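Local coordinates for protein diol-dehydratase (Roseburia inulinivorans, PDB 5I2A) that probably acts as a B12-independent glycyl radical lyase that dehydrates 1,2-propanediol, at residues 146-151 with 501-506; 183-188 with 530-535; 191-196 with 202-207. One frame throughout, in Å; residues are numbered along the deposited sequence.

Contact 1 of 3, residues 146-151 with 501-506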
ATOM      1  N   LEU A 146      -1.952   4.585 -22.766  1.00 14.53           N
ATOM      2  CA  LEU A 146      -2.760   5.781 -22.946  1.00 15.09           C
ATOM      3  C   LEU A 146      -2.995   6.035 -24.440  1.00 15.10           C
ATOM      4  O   LEU A 146      -4.078   6.453 -24.836  1.00 16.47           O
ATOM      5  CB  LEU A 146      -2.099   6.996 -22.279  1.00 16.86           C
ATOM      6  CG  LEU A 146      -1.927   6.906 -20.753  1.00 18.47           C
ATOM      7  CD1 LEU A 146      -1.137   8.101 -20.198  1.00 18.82           C
ATOM      8  CD2 LEU A 146      -3.280   6.802 -20.077  1.00 20.63           C
ATOM      9  N   ARG A 147      -1.978   5.768 -25.255  1.00 15.23           N
ATOM     10  CA  ARG A 147      -2.081   5.965 -26.696  1.00 18.55           C
ATOM     11  C   ARG A 147      -3.116   5.012 -27.293  1.00 16.64           C
ATOM     12  O   ARG A 147      -3.944   5.414 -28.105  1.00 17.15           O
ATOM     13  CB  ARG A 147      -0.723   5.770 -27.386  1.00 14.37           C
ATOM     14  CG  ARG A 147      -0.766   6.001 -28.892  1.00 20.64           C
ATOM     15  CD  ARG A 147       0.610   5.845 -29.538  1.00 18.92           C
ATOM     16  NE  ARG A 147       1.085   4.477 -29.402  1.00 19.01           N
ATOM     17  CZ  ARG A 147       2.326   4.069 -29.656  1.00 22.04           C
ATOM     18  NH1 ARG A 147       3.246   4.929 -30.071  1.00 23.41           N
ATOM     19  NH2 ARG A 147       2.649   2.796 -29.484  1.00 20.83           N
ATOM     20  N   ALA A 148      -3.071   3.754 -26.874  1.00 15.34           N
ATOM     21  CA  ALA A 148      -4.017   2.761 -27.374  1.00 14.04           C
ATOM     22  C   ALA A 148      -5.463   3.173 -27.064  1.00 13.26           C
ATOM     23  O   ALA A 148      -6.364   3.003 -27.886  1.00 16.00           O
ATOM     24  CB  ALA A 148      -3.705   1.390 -26.780  1.00 15.67           C
ATOM     25  N   MET A 149      -5.673   3.749 -25.889  1.00 13.86           N
ATOM     26  CA  MET A 149      -7.017   4.142 -25.484  1.00 16.68           C
ATOM     27  C   MET A 149      -7.462   5.368 -26.260  1.00 17.00           C
ATOM     28  O   MET A 149      -8.621   5.477 -26.643  1.00 17.21           O
ATOM     29  CB  MET A 149      -7.069   4.397 -23.980  1.00 12.38           C
ATOM     30  CG  MET A 149      -6.901   3.110 -23.158  1.00 15.50           C
ATOM     31  SD  MET A 149      -6.838   3.434 -21.386  1.00 23.66           S
ATOM     32  CE  MET A 149      -5.278   4.191 -21.208  1.00 24.70           C
ATOM     33  N   LYS A 150      -6.521   6.275 -26.510  1.00 17.34           N
ATOM     34  CA  LYS A 150      -6.804   7.497 -27.260  1.00 20.02           C
ATOM     35  C   LYS A 150      -7.255   7.145 -28.682  1.00 19.35           C
ATOM     36  O   LYS A 150      -8.108   7.806 -29.258  1.00 21.40           O
ATOM     37  CB  LYS A 150      -5.565   8.401 -27.274  1.00 23.10           C
ATOM     38  CG  LYS A 150      -5.708   9.703 -28.053  1.00 37.65           C
ATOM     39  CD  LYS A 150      -4.446  10.564 -27.900  1.00 40.39           C
ATOM     40  CE  LYS A 150      -3.929  11.082 -29.239  1.00 49.71           C
ATOM     41  NZ  LYS A 150      -4.959  11.854 -29.999  1.00 56.76           N
ATOM     42  N   HIS A 151      -6.714   6.061 -29.215  1.00 17.87           N
ATOM     43  CA  HIS A 151      -7.098   5.597 -30.538  1.00 17.95           C
ATOM     44  C   HIS A 151      -8.134   4.471 -30.488  1.00 20.52           C
ATOM     45  O   HIS A 151      -8.338   3.745 -31.469  1.00 17.72           O
ATOM     46  CB  HIS A 151      -5.849   5.170 -31.305  1.00 17.30           C
ATOM     47  CG  HIS A 151      -4.966   6.321 -31.672  1.00 22.22           C
ATOM     48  ND1 HIS A 151      -5.143   7.052 -32.829  1.00 22.48           N
ATOM     49  CD2 HIS A 151      -3.926   6.894 -31.019  1.00 19.95           C
ATOM     50  CE1 HIS A 151      -4.235   8.013 -32.881  1.00 26.29           C
ATOM     51  NE2 HIS A 151      -3.479   7.934 -31.800  1.00 26.48           N
ATOM     52  N   LEU A 501      -2.147  -9.032 -30.411  1.00 15.29           N
ATOM     53  CA  LEU A 501      -1.335  -9.345 -29.240  1.00 17.42           C
ATOM     54  C   LEU A 501      -0.778  -8.085 -28.592  1.00 17.34           C
ATOM     55  O   LEU A 501      -0.846  -7.929 -27.378  1.00 17.58           O
ATOM     56  CB  LEU A 501      -0.196 -10.300 -29.611  1.00 17.22           C
ATOM     57  CG  LEU A 501       0.645 -10.833 -28.450  1.00 22.23           C
ATOM     58  CD1 LEU A 501      -0.217 -11.521 -27.403  1.00 20.77           C
ATOM     59  CD2 LEU A 501       1.731 -11.775 -28.956  1.00 21.04           C
ATOM     60  N   TYR A 502      -0.248  -7.179 -29.405  1.00 16.21           N
ATOM     61  CA  TYR A 502       0.290  -5.924 -28.887  1.00 17.29           C
ATOM     62  C   TYR A 502      -0.750  -5.141 -28.085  1.00 19.00           C
ATOM     63  O   TYR A 502      -0.488  -4.700 -26.963  1.00 13.62           O
ATOM     64  CB  TYR A 502       0.811  -5.054 -30.027  1.00 16.10           C
ATOM     65  CG  TYR A 502       1.408  -3.737 -29.566  1.00 15.74           C
ATOM     66  CD1 TYR A 502       2.655  -3.696 -28.962  1.00 13.69           C
ATOM     67  CD2 TYR A 502       0.719  -2.543 -29.733  1.00 14.98           C
ATOM     68  CE1 TYR A 502       3.204  -2.500 -28.549  1.00 18.53           C
ATOM     69  CE2 TYR A 502       1.262  -1.337 -29.319  1.00 15.82           C
ATOM     70  CZ  TYR A 502       2.503  -1.324 -28.727  1.00 17.75           C
ATOM     71  OH  TYR A 502       3.056  -0.133 -28.321  1.00 22.72           O
ATOM     72  N   ASN A 503      -1.936  -4.983 -28.662  1.00 12.94           N
ATOM     73  CA  ASN A 503      -2.960  -4.175 -28.024  1.00 16.28           C
ATOM     74  C   ASN A 503      -3.666  -4.883 -26.869  1.00 16.05           C
ATOM     75  O   ASN A 503      -4.108  -4.240 -25.929  1.00 13.48           O
ATOM     76  CB  ASN A 503      -3.953  -3.699 -29.074  1.00 12.68           C
ATOM     77  CG  ASN A 503      -3.396  -2.540 -29.856  1.00 14.17           C
ATOM     78  OD1 ASN A 503      -3.308  -1.429 -29.338  1.00 15.21           O
ATOM     79  ND2 ASN A 503      -2.959  -2.800 -31.087  1.00 15.44           N
ATOM     80  N   ILE A 504      -3.733  -6.204 -26.924  1.00 13.32           N
ATOM     81  CA  ILE A 504      -4.245  -6.959 -25.787  1.00 13.57           C
ATOM     82  C   ILE A 504      -3.370  -6.740 -24.555  1.00 13.78           C
ATOM     83  O   ILE A 504      -3.867  -6.542 -23.451  1.00 13.85           O
ATOM     84  CB  ILE A 504      -4.327  -8.462 -26.101  1.00 14.71           C
ATOM     85  CG1 ILE A 504      -5.501  -8.730 -27.039  1.00 15.54           C
ATOM     86  CG2 ILE A 504      -4.489  -9.280 -24.818  1.00 11.80           C
ATOM     87  CD1 ILE A 504      -5.441 -10.116 -27.677  1.00 14.24           C
ATOM     88  N   GLU A 505      -2.056  -6.755 -24.747  1.00 13.83           N
ATOM     89  CA  GLU A 505      -1.154  -6.604 -23.615  1.00 14.58           C
ATOM     90  C   GLU A 505      -1.260  -5.202 -22.991  1.00 16.44           C
ATOM     91  O   GLU A 505      -1.143  -5.041 -21.771  1.00 13.48           O
ATOM     92  CB  GLU A 505       0.294  -6.898 -24.027  1.00 15.35           C
ATOM     93  CG  GLU A 505       1.256  -6.793 -22.846  1.00 19.88           C
ATOM     94  CD  GLU A 505       2.617  -7.448 -23.097  1.00 25.31           C
ATOM     95  OE1 GLU A 505       2.913  -7.799 -24.258  1.00 31.26           O
ATOM     96  OE2 GLU A 505       3.376  -7.618 -22.118  1.00 21.69           O
ATOM     97  N   LEU A 506      -1.485  -4.193 -23.826  1.00 13.18           N
ATOM     98  CA  LEU A 506      -1.743  -2.847 -23.322  1.00 13.36           C
ATOM     99  C   LEU A 506      -3.042  -2.771 -22.504  1.00 14.17           C
ATOM    100  O   LEU A 506      -3.127  -2.025 -21.528  1.00 14.36           O
ATOM    101  CB  LEU A 506      -1.792  -1.852 -24.484  1.00 13.94           C
ATOM    102  CG  LEU A 506      -0.467  -1.683 -25.236  1.00 15.62           C
ATOM    103  CD1 LEU A 506      -0.574  -0.608 -26.304  1.00 15.01           C
ATOM    104  CD2 LEU A 506       0.649  -1.350 -24.249  1.00 12.21           C
TER
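Ala148 points its CB at the partner helix and touches two of its side chains: CB lies 3.7 Å from Leu506 CD1 and 3.8 Å from Asn503 OD1. Leu506 swings CG beside its own backbone N (chi1 -65°) and then runs on extended, which brings the CD1 branch up to the alanine methyl. Asn503 meets Ala148 through OD1 alone; its ND2 is occupied elsewhere, bonded to the backbone O of Gln499 one turn earlier and to Ser477 OG. The amide is thereby fixed in rotation with its oxygen towards the methyl.

The second patch is polar and lies nearer the surface. Arg147 NH2 is 3.2 Å from Tyr502 OH, which lies in the plane of the guanidinium at its edge. Both residues start with CG turned away from backbone N, and the arginine chain then bends at chi3 (64°), carrying its end across to the phenol. The two side chains cross at about a right angle, with the guanidinium and ring planes 44° apart; the NH2 edge meets the hydroxyl and the flat groups do not stack.

Phe154 of the strand that follows covers both Ala148 and Leu506, closing the apolar patch, while Phe195 of the second subunit packs on Leu506. The axes of 146-150 and 501-506 approach to 10.1 Å at a crossing angle of -108°. These segments lie on helix 143-150 and the long helix 489-521, a steep helix-helix crossing in the pyruvate formate lyase-like fold, where the long helix also serves the subunit interface.

Contact 2 of 3, residues 183-188 with 530-535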
ATOM      1  N   LYS A 183     -19.733 -11.316  12.546  1.00 16.98           N
ATOM      2  CA  LYS A 183     -18.884 -10.668  13.543  1.00 17.67           C
ATOM      3  C   LYS A 183     -18.222 -11.695  14.448  1.00 20.52           C
ATOM      4  O   LYS A 183     -17.036 -11.579  14.771  1.00 16.72           O
ATOM      5  CB  LYS A 183     -19.687  -9.683  14.384  1.00 18.06           C
ATOM      6  CG  LYS A 183     -20.099  -8.446  13.633  1.00 19.52           C
ATOM      7  CD  LYS A 183     -20.586  -7.371  14.574  1.00 21.63           C
ATOM      8  CE  LYS A 183     -21.871  -7.762  15.275  1.00 22.19           C
ATOM      9  NZ  LYS A 183     -22.255  -6.760  16.312  1.00 23.19           N
ATOM     10  N   GLU A 184     -18.980 -12.714  14.836  1.00 18.06           N
ATOM     11  CA  GLU A 184     -18.418 -13.750  15.687  1.00 22.61           C
ATOM     12  C   GLU A 184     -17.319 -14.521  14.961  1.00 20.31           C
ATOM     13  O   GLU A 184     -16.325 -14.900  15.557  1.00 21.08           O
ATOM     14  CB  GLU A 184     -19.504 -14.713  16.178  1.00 25.21           C
ATOM     15  CG  GLU A 184     -19.100 -15.475  17.444  1.00 37.12           C
ATOM     16  CD  GLU A 184     -18.175 -14.666  18.367  1.00 53.07           C
ATOM     17  OE1 GLU A 184     -18.619 -13.616  18.895  1.00 49.22           O
ATOM     18  OE2 GLU A 184     -16.999 -15.075  18.553  1.00 44.64           O
ATOM     19  N   LYS A 185     -17.511 -14.760  13.675  1.00 18.36           N
ATOM     20  CA  LYS A 185     -16.481 -15.379  12.847  1.00 16.12           C
ATOM     21  C   LYS A 185     -15.217 -14.505  12.831  1.00 19.05           C
ATOM     22  O   LYS A 185     -14.103 -14.997  12.930  1.00 17.03           O
ATOM     23  CB  LYS A 185     -17.026 -15.583  11.439  1.00 22.09           C
ATOM     24  CG  LYS A 185     -16.131 -16.271  10.418  1.00 23.53           C
ATOM     25  CD  LYS A 185     -17.001 -16.584   9.184  1.00 31.54           C
ATOM     26  CE  LYS A 185     -16.200 -16.924   7.936  1.00 31.19           C
ATOM     27  NZ  LYS A 185     -17.121 -17.107   6.779  1.00 38.69           N
ATOM     28  N   VAL A 186     -15.414 -13.201  12.724  1.00 17.22           N
ATOM     29  CA  VAL A 186     -14.305 -12.263  12.720  1.00 18.44           C
ATOM     30  C   VAL A 186     -13.570 -12.303  14.057  1.00 22.57           C
ATOM     31  O   VAL A 186     -12.344 -12.415  14.096  1.00 19.67           O
ATOM     32  CB  VAL A 186     -14.794 -10.838  12.418  1.00 17.13           C
ATOM     33  CG1 VAL A 186     -13.683  -9.799  12.674  1.00 15.18           C
ATOM     34  CG2 VAL A 186     -15.287 -10.764  10.982  1.00 16.72           C
ATOM     35  N   ARG A 187     -14.327 -12.237  15.149  0.80 19.38           N
ATOM     36  CA  ARG A 187     -13.735 -12.256  16.477  0.80 20.30           C
ATOM     37  C   ARG A 187     -12.994 -13.560  16.732  0.80 20.01           C
ATOM     38  O   ARG A 187     -11.942 -13.562  17.355  0.80 21.05           O
ATOM     39  CB  ARG A 187     -14.806 -12.011  17.543  0.80 19.56           C
ATOM     40  CG  ARG A 187     -15.375 -10.609  17.442  0.80 23.19           C
ATOM     41  CD  ARG A 187     -16.023 -10.119  18.717  0.80 23.87           C
ATOM     42  NE  ARG A 187     -16.347  -8.697  18.621  0.80 23.90           N
ATOM     43  CZ  ARG A 187     -17.539  -8.228  18.268  0.80 23.63           C
ATOM     44  NH1 ARG A 187     -18.521  -9.076  17.983  0.80 22.98           N
ATOM     45  NH2 ARG A 187     -17.755  -6.921  18.210  0.80 21.47           N
ATOM     46  N   LYS A 188     -13.517 -14.665  16.220  1.00 18.85           N
ATOM     47  CA  LYS A 188     -12.821 -15.929  16.355  1.00 21.29           C
ATOM     48  C   LYS A 188     -11.494 -15.919  15.575  1.00 24.23           C
ATOM     49  O   LYS A 188     -10.497 -16.466  16.045  1.00 20.61           O
ATOM     50  CB  LYS A 188     -13.681 -17.094  15.899  1.00 24.11           C
ATOM     51  CG  LYS A 188     -13.150 -18.431  16.397  1.00 37.56           C
ATOM     52  CD  LYS A 188     -13.950 -18.915  17.609  1.00 48.96           C
ATOM     53  CE  LYS A 188     -13.144 -19.851  18.511  1.00 53.21           C
ATOM     54  NZ  LYS A 188     -12.430 -19.137  19.610  1.00 60.54           N
ATOM     55  N   LEU A 530     -18.047 -10.993   3.209  1.00 11.13           N
ATOM     56  CA  LEU A 530     -18.982 -11.983   2.683  1.00 12.95           C
ATOM     57  C   LEU A 530     -18.392 -12.797   1.511  1.00 12.73           C
ATOM     58  O   LEU A 530     -19.120 -13.452   0.762  1.00 13.08           O
ATOM     59  CB  LEU A 530     -20.275 -11.286   2.263  1.00 10.49           C
ATOM     60  CG  LEU A 530     -20.947 -10.450   3.351  1.00 14.42           C
ATOM     61  CD1 LEU A 530     -22.212  -9.809   2.817  1.00 12.29           C
ATOM     62  CD2 LEU A 530     -21.231 -11.336   4.576  1.00 14.60           C
ATOM     63  N   VAL A 531     -17.067 -12.755   1.359  1.00 14.02           N
ATOM     64  CA  VAL A 531     -16.383 -13.520   0.319  1.00 10.77           C
ATOM     65  C   VAL A 531     -15.181 -14.276   0.909  1.00 11.78           C
ATOM     66  O   VAL A 531     -14.292 -13.643   1.471  1.00 14.41           O
ATOM     67  CB  VAL A 531     -15.877 -12.595  -0.827  1.00 14.02           C
ATOM     68  CG1 VAL A 531     -15.046 -13.392  -1.841  1.00 13.61           C
ATOM     69  CG2 VAL A 531     -17.018 -11.856  -1.514  1.00 11.77           C
ATOM     70  N   ASP A 532     -15.144 -15.605   0.783  1.00 15.58           N
ATOM     71  CA  ASP A 532     -13.959 -16.373   1.185  1.00 14.84           C
ATOM     72  C   ASP A 532     -12.784 -15.999   0.278  1.00 15.31           C
ATOM     73  O   ASP A 532     -12.973 -15.875  -0.928  1.00 15.56           O
ATOM     74  CB  ASP A 532     -14.182 -17.879   1.083  1.00 15.25           C
ATOM     75  CG  ASP A 532     -15.309 -18.384   1.962  1.00 17.57           C
ATOM     76  OD1 ASP A 532     -15.698 -17.709   2.931  1.00 14.78           O
ATOM     77  OD2 ASP A 532     -15.789 -19.486   1.667  1.00 18.88           O
ATOM     78  N   ASP A 533     -11.571 -15.874   0.811  1.00 15.40           N
ATOM     79  CA  ASP A 533     -11.203 -16.164   2.197  1.00 16.10           C
ATOM     80  C   ASP A 533     -10.694 -14.915   2.908  1.00 19.01           C
ATOM     81  O   ASP A 533      -9.654 -14.954   3.578  1.00 16.29           O
ATOM     82  CB  ASP A 533     -10.094 -17.220   2.243  1.00 20.41           C
ATOM     83  CG  ASP A 533     -10.570 -18.564   2.758  1.00 28.64           C
ATOM     84  OD1 ASP A 533     -11.549 -18.605   3.533  1.00 30.61           O
ATOM     85  OD2 ASP A 533      -9.957 -19.578   2.380  1.00 29.83           O
ATOM     86  N   CYS A 534     -11.396 -13.804   2.734  1.00 15.13           N
ATOM     87  CA  CYS A 534     -10.872 -12.521   3.179  1.00 13.25           C
ATOM     88  C   CYS A 534     -10.611 -12.472   4.689  1.00 15.01           C
ATOM     89  O   CYS A 534      -9.560 -12.014   5.127  1.00 14.16           O
ATOM     90  CB  CYS A 534     -11.826 -11.414   2.746  1.00 12.06           C
ATOM     91  SG  CYS A 534     -11.934 -11.299   0.938  1.00 14.72           S
ATOM     92  N   ILE A 535     -11.551 -12.983   5.474  1.00 16.12           N
ATOM     93  CA  ILE A 535     -11.431 -12.951   6.928  1.00 13.46           C
ATOM     94  C   ILE A 535     -10.199 -13.722   7.392  1.00 18.67           C
ATOM     95  O   ILE A 535      -9.381 -13.207   8.145  1.00 18.10           O
ATOM     96  CB  ILE A 535     -12.711 -13.514   7.597  1.00 17.52           C
ATOM     97  CG1 ILE A 535     -13.822 -12.467   7.541  1.00 17.07           C
ATOM     98  CG2 ILE A 535     -12.442 -13.944   9.040  1.00 16.63           C
ATOM     99  CD1 ILE A 535     -15.196 -13.021   7.818  1.00 15.38           C
TER
HETATM  100  O   HOH W   1     -14.830 -16.064   4.874  1.00 23.54           O
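Ile535 supplies the apolar half of this contact, reaching helix 171-190 with its CD1 methyl. That methyl lies 3.9 Å from Val186 CG2 and 4.0 Å from Lys185 CE, so it meets both a valine branch and the far end of a lysine's aliphatic chain. Two torsions put it there: CG1 stands beside the backbone N (chi1 -77°), and the extended second torsion sends CD1 onward. The Val186 and Ile535 side chains cross at about a right angle, while Ile210 and Leu211 of helix 200-233 pack on the same valine.

The polar half is ionic and mediated by water. Lys185 is stretched out along its whole length, which carries NZ past Ile535 to within 4.1 Å of Asp532 OD1, too far for a direct salt bridge. A water spans the gap, accepting from Lys185 NZ at 3.2 Å and donating to Asp532 OD1 at 2.7 Å. The same carboxylate oxygen takes a hydrogen bond from Gln170 NE2, so two donors grip it, and the nearby lysine charge would probably favour its ionised form.

Backbone bonds shape the approach of residues 530-535. Cys534 N bonds to Val531 O at 3.2 Å, turning the chain into the helix just after the cis peptide between Asp532 and Asp533. What results is the loop and first turn leading into the short helix 534-537, docked on the side of helix 171-190 in the outer part of the pyruvate formate lyase-like fold.

Contact 3 of 3, residues 191-196 with 202-207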
ATOM      1  N   GLU A 191      -8.635 -14.117  17.391  1.00 22.75           N
ATOM      2  CA  GLU A 191      -7.974 -14.926  18.409  1.00 24.40           C
ATOM      3  C   GLU A 191      -6.751 -15.666  17.881  1.00 22.96           C
ATOM      4  O   GLU A 191      -5.868 -16.018  18.653  1.00 25.23           O
ATOM      5  CB  GLU A 191      -8.963 -15.925  19.019  1.00 21.71           C
ATOM      6  CG  GLU A 191      -9.942 -15.269  19.968  1.00 22.19           C
ATOM      7  CD  GLU A 191     -11.108 -16.172  20.361  1.00 32.39           C
ATOM      8  OE1 GLU A 191     -12.176 -15.631  20.719  1.00 45.95           O
ATOM      9  OE2 GLU A 191     -10.965 -17.410  20.313  1.00 30.65           O
ATOM     10  N   ASN A 192      -6.698 -15.901  16.572  1.00 22.19           N
ATOM     11  CA  ASN A 192      -5.522 -16.511  15.967  1.00 27.66           C
ATOM     12  C   ASN A 192      -4.362 -15.522  15.753  1.00 25.63           C
ATOM     13  O   ASN A 192      -3.272 -15.929  15.372  1.00 28.96           O
ATOM     14  CB  ASN A 192      -5.874 -17.152  14.621  1.00 30.50           C
ATOM     15  CG  ASN A 192      -6.848 -18.308  14.752  1.00 35.95           C
ATOM     16  OD1 ASN A 192      -6.840 -19.039  15.741  1.00 35.37           O
ATOM     17  ND2 ASN A 192      -7.693 -18.481  13.740  1.00 28.23           N
ATOM     18  N   CYS A 193      -4.607 -14.233  15.971  1.00 22.32           N
ATOM     19  CA  CYS A 193      -3.581 -13.208  15.753  1.00 20.20           C
ATOM     20  C   CYS A 193      -2.875 -12.832  17.055  1.00 22.63           C
ATOM     21  O   CYS A 193      -3.526 -12.577  18.068  1.00 19.70           O
ATOM     22  CB  CYS A 193      -4.199 -11.951  15.128  1.00 18.19           C
ATOM     23  SG  CYS A 193      -5.224 -12.281  13.687  1.00 25.71           S
ATOM     24  N   HIS A 194      -1.546 -12.796  17.027  1.00 17.26           N
ATOM     25  CA  HIS A 194      -0.769 -12.409  18.204  1.00 17.96           C
ATOM     26  C   HIS A 194      -0.004 -11.124  17.938  1.00 15.85           C
ATOM     27  O   HIS A 194       0.448 -10.899  16.823  1.00 15.96           O
ATOM     28  CB  HIS A 194       0.188 -13.536  18.607  1.00 20.77           C
ATOM     29  CG  HIS A 194      -0.510 -14.826  18.893  1.00 23.51           C
ATOM     30  ND1 HIS A 194      -1.252 -15.032  20.035  1.00 36.97           N
ATOM     31  CD2 HIS A 194      -0.626 -15.956  18.161  1.00 25.69           C
ATOM     32  CE1 HIS A 194      -1.775 -16.243  20.006  1.00 31.03           C
ATOM     33  NE2 HIS A 194      -1.406 -16.826  18.881  1.00 32.16           N
ATOM     34  N   PHE A 195       0.122 -10.293  18.974  1.00 14.54           N
ATOM     35  CA  PHE A 195       0.697  -8.950  18.878  1.00 15.26           C
ATOM     36  C   PHE A 195       1.966  -8.875  18.015  1.00 14.12           C
ATOM     37  O   PHE A 195       2.153  -7.919  17.273  1.00 16.44           O
ATOM     38  CB  PHE A 195       1.007  -8.415  20.289  1.00 13.64           C
ATOM     39  CG  PHE A 195      -0.217  -8.180  21.147  1.00 15.60           C
ATOM     40  CD1 PHE A 195      -1.278  -7.420  20.680  1.00 14.63           C
ATOM     41  CD2 PHE A 195      -0.307  -8.739  22.415  1.00 19.28           C
ATOM     42  CE1 PHE A 195      -2.394  -7.198  21.466  1.00 17.81           C
ATOM     43  CE2 PHE A 195      -1.430  -8.530  23.212  1.00 19.25           C
ATOM     44  CZ  PHE A 195      -2.473  -7.755  22.737  1.00 17.93           C
ATOM     45  N   GLY A 196       2.810  -9.903  18.106  1.00 15.09           N
ATOM     46  CA  GLY A 196       4.087  -9.927  17.414  1.00 14.97           C
ATOM     47  C   GLY A 196       4.097 -10.491  15.998  1.00 17.15           C
ATOM     48  O   GLY A 196       5.142 -10.465  15.352  1.00 16.81           O
ATOM     49  N   THR A 202      -1.920  -5.019  10.039  1.00 12.47           N
ATOM     50  CA  THR A 202      -2.771  -4.895   8.870  1.00 14.20           C
ATOM     51  C   THR A 202      -3.938  -5.882   8.920  1.00 17.16           C
ATOM     52  O   THR A 202      -5.052  -5.544   8.533  1.00 15.91           O
ATOM     53  CB  THR A 202      -1.968  -5.117   7.574  1.00 18.20           C
ATOM     54  OG1 THR A 202      -1.214  -6.333   7.686  1.00 15.99           O
ATOM     55  CG2 THR A 202      -1.008  -3.923   7.319  1.00 14.93           C
ATOM     56  N   LYS A 203      -3.683  -7.100   9.393  1.00 14.95           N
ATOM     57  CA  LYS A 203      -4.748  -8.088   9.519  1.00 14.84           C
ATOM     58  C   LYS A 203      -5.792  -7.598  10.514  1.00 16.74           C
ATOM     59  O   LYS A 203      -6.994  -7.626  10.235  1.00 17.82           O
ATOM     60  CB  LYS A 203      -4.205  -9.463   9.951  1.00 14.29           C
ATOM     61  CG  LYS A 203      -5.298 -10.504  10.225  1.00 16.07           C
ATOM     62  CD  LYS A 203      -4.778 -11.950  10.155  1.00 17.94           C
ATOM     63  CE  LYS A 203      -5.936 -12.962  10.227  1.00 18.18           C
ATOM     64  NZ  LYS A 203      -5.480 -14.393  10.237  1.00 22.03           N
ATOM     65  N   MET A 204      -5.338  -7.141  11.674  1.00 17.54           N
ATOM     66  CA  MET A 204      -6.267  -6.744  12.725  1.00 14.89           C
ATOM     67  C   MET A 204      -7.009  -5.480  12.338  1.00 17.19           C
ATOM     68  O   MET A 204      -8.177  -5.356  12.646  1.00 16.48           O
ATOM     69  CB  MET A 204      -5.549  -6.551  14.061  1.00 15.64           C
ATOM     70  CG  MET A 204      -5.149  -7.866  14.732  1.00 22.79           C
ATOM     71  SD  MET A 204      -6.598  -8.858  15.208  1.00 25.52           S
ATOM     72  CE  MET A 204      -7.524  -7.603  16.064  1.00 17.88           C
ATOM     73  N   CYS A 205      -6.349  -4.551  11.645  1.00 15.67           N
ATOM     74  CA  CYS A 205      -7.063  -3.373  11.162  1.00 14.92           C
ATOM     75  C   CYS A 205      -8.221  -3.781  10.220  1.00 16.51           C
ATOM     76  O   CYS A 205      -9.320  -3.253  10.319  1.00 16.40           O
ATOM     77  CB  CYS A 205      -6.121  -2.407  10.445  1.00 14.73           C
ATOM     78  SG  CYS A 205      -6.870  -0.802  10.035  1.00 21.82           S
ATOM     79  N   PHE A 206      -7.956  -4.705   9.304  1.00 14.35           N
ATOM     80  CA  PHE A 206      -8.975  -5.177   8.364  1.00 14.83           C
ATOM     81  C   PHE A 206     -10.126  -5.859   9.105  1.00 12.74           C
ATOM     82  O   PHE A 206     -11.289  -5.576   8.841  1.00 13.31           O
ATOM     83  CB  PHE A 206      -8.361  -6.132   7.338  1.00 13.98           C
ATOM     84  CG  PHE A 206      -9.363  -6.776   6.433  1.00 14.76           C
ATOM     85  CD1 PHE A 206     -10.030  -6.038   5.470  1.00 14.84           C
ATOM     86  CD2 PHE A 206      -9.646  -8.129   6.548  1.00 15.14           C
ATOM     87  CE1 PHE A 206     -10.966  -6.639   4.637  1.00 13.74           C
ATOM     88  CE2 PHE A 206     -10.572  -8.734   5.714  1.00 13.38           C
ATOM     89  CZ  PHE A 206     -11.237  -7.987   4.762  1.00 13.22           C
ATOM     90  N   LEU A 207      -9.793  -6.739  10.047  1.00 13.19           N
ATOM     91  CA  LEU A 207     -10.813  -7.422  10.841  1.00 14.30           C
ATOM     92  C   LEU A 207     -11.644  -6.421  11.666  1.00 17.35           C
ATOM     93  O   LEU A 207     -12.857  -6.550  11.728  1.00 16.54           O
ATOM     94  CB  LEU A 207     -10.179  -8.491  11.746  1.00 14.63           C
ATOM     95  CG  LEU A 207      -9.498  -9.662  11.009  1.00 16.13           C
ATOM     96  CD1 LEU A 207      -8.888 -10.683  11.959  1.00 14.68           C
ATOM     97  CD2 LEU A 207     -10.475 -10.358  10.060  1.00 14.68           C
TER
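Cys193 lays its sulfur along the aliphatic chain of Lys203, with SG 3.6 Å from CD and 3.9 Å from CG. The lysine is extended from CG onward and passes alongside the thiol, so several of its methylenes share the contact. Beyond the sulfur, Lys203 NZ forms a salt bridge with Glu189 and a hydrogen bond to the backbone O of Lys536. Replacing Lys203 with an alanine would probably bare one side of the Cys193 sulfur and leave the Glu189 carboxylate without this charge partner.

These residues belong to an antiparallel helical hairpin: helix 171-190 ends, the chain turns through 191-196, and helix 200-233 runs back beside it. Met204 closes in from the next position on that second helix, its bent chain placing SD 3.9 Å from Cys193 CB. Its CG stands beside the backbone N (chi1 -74°), and the two following torsions fold the thioether back. Leu207, one turn after Lys203, touches more lightly, CD1 lying 4.4 Å from Cys193 SG. Further along the loop, Phe195 O and Gly196 N are hydrogen-bonded to Asn509 and Glu505 of the second subunit.

In the fold
Contacts 2 and 3 are neighbours, with centres 12 Å apart, and they share the hairpin of helices 171-190 and 200-233, where Val186 CG1 lies 3.5 Å from Leu207 O. The segment 530-535 leans on that hairpin, with Ile535 O 3.6 Å from Leu207 CD2. Contact 1 stands apart, its nearest atoms about 25 Å from contact 2 and about 28 Å from contact 3 within one chain. The dimer brings 1 and 3 together: Gly196 of one subunit bonds Glu505 of the other, and Phe195 packs on Leu506 across the interface. The contact centres lie 22, 28 and 36 Å from the chain centre, and none includes Gly817, the predicted radical glycine.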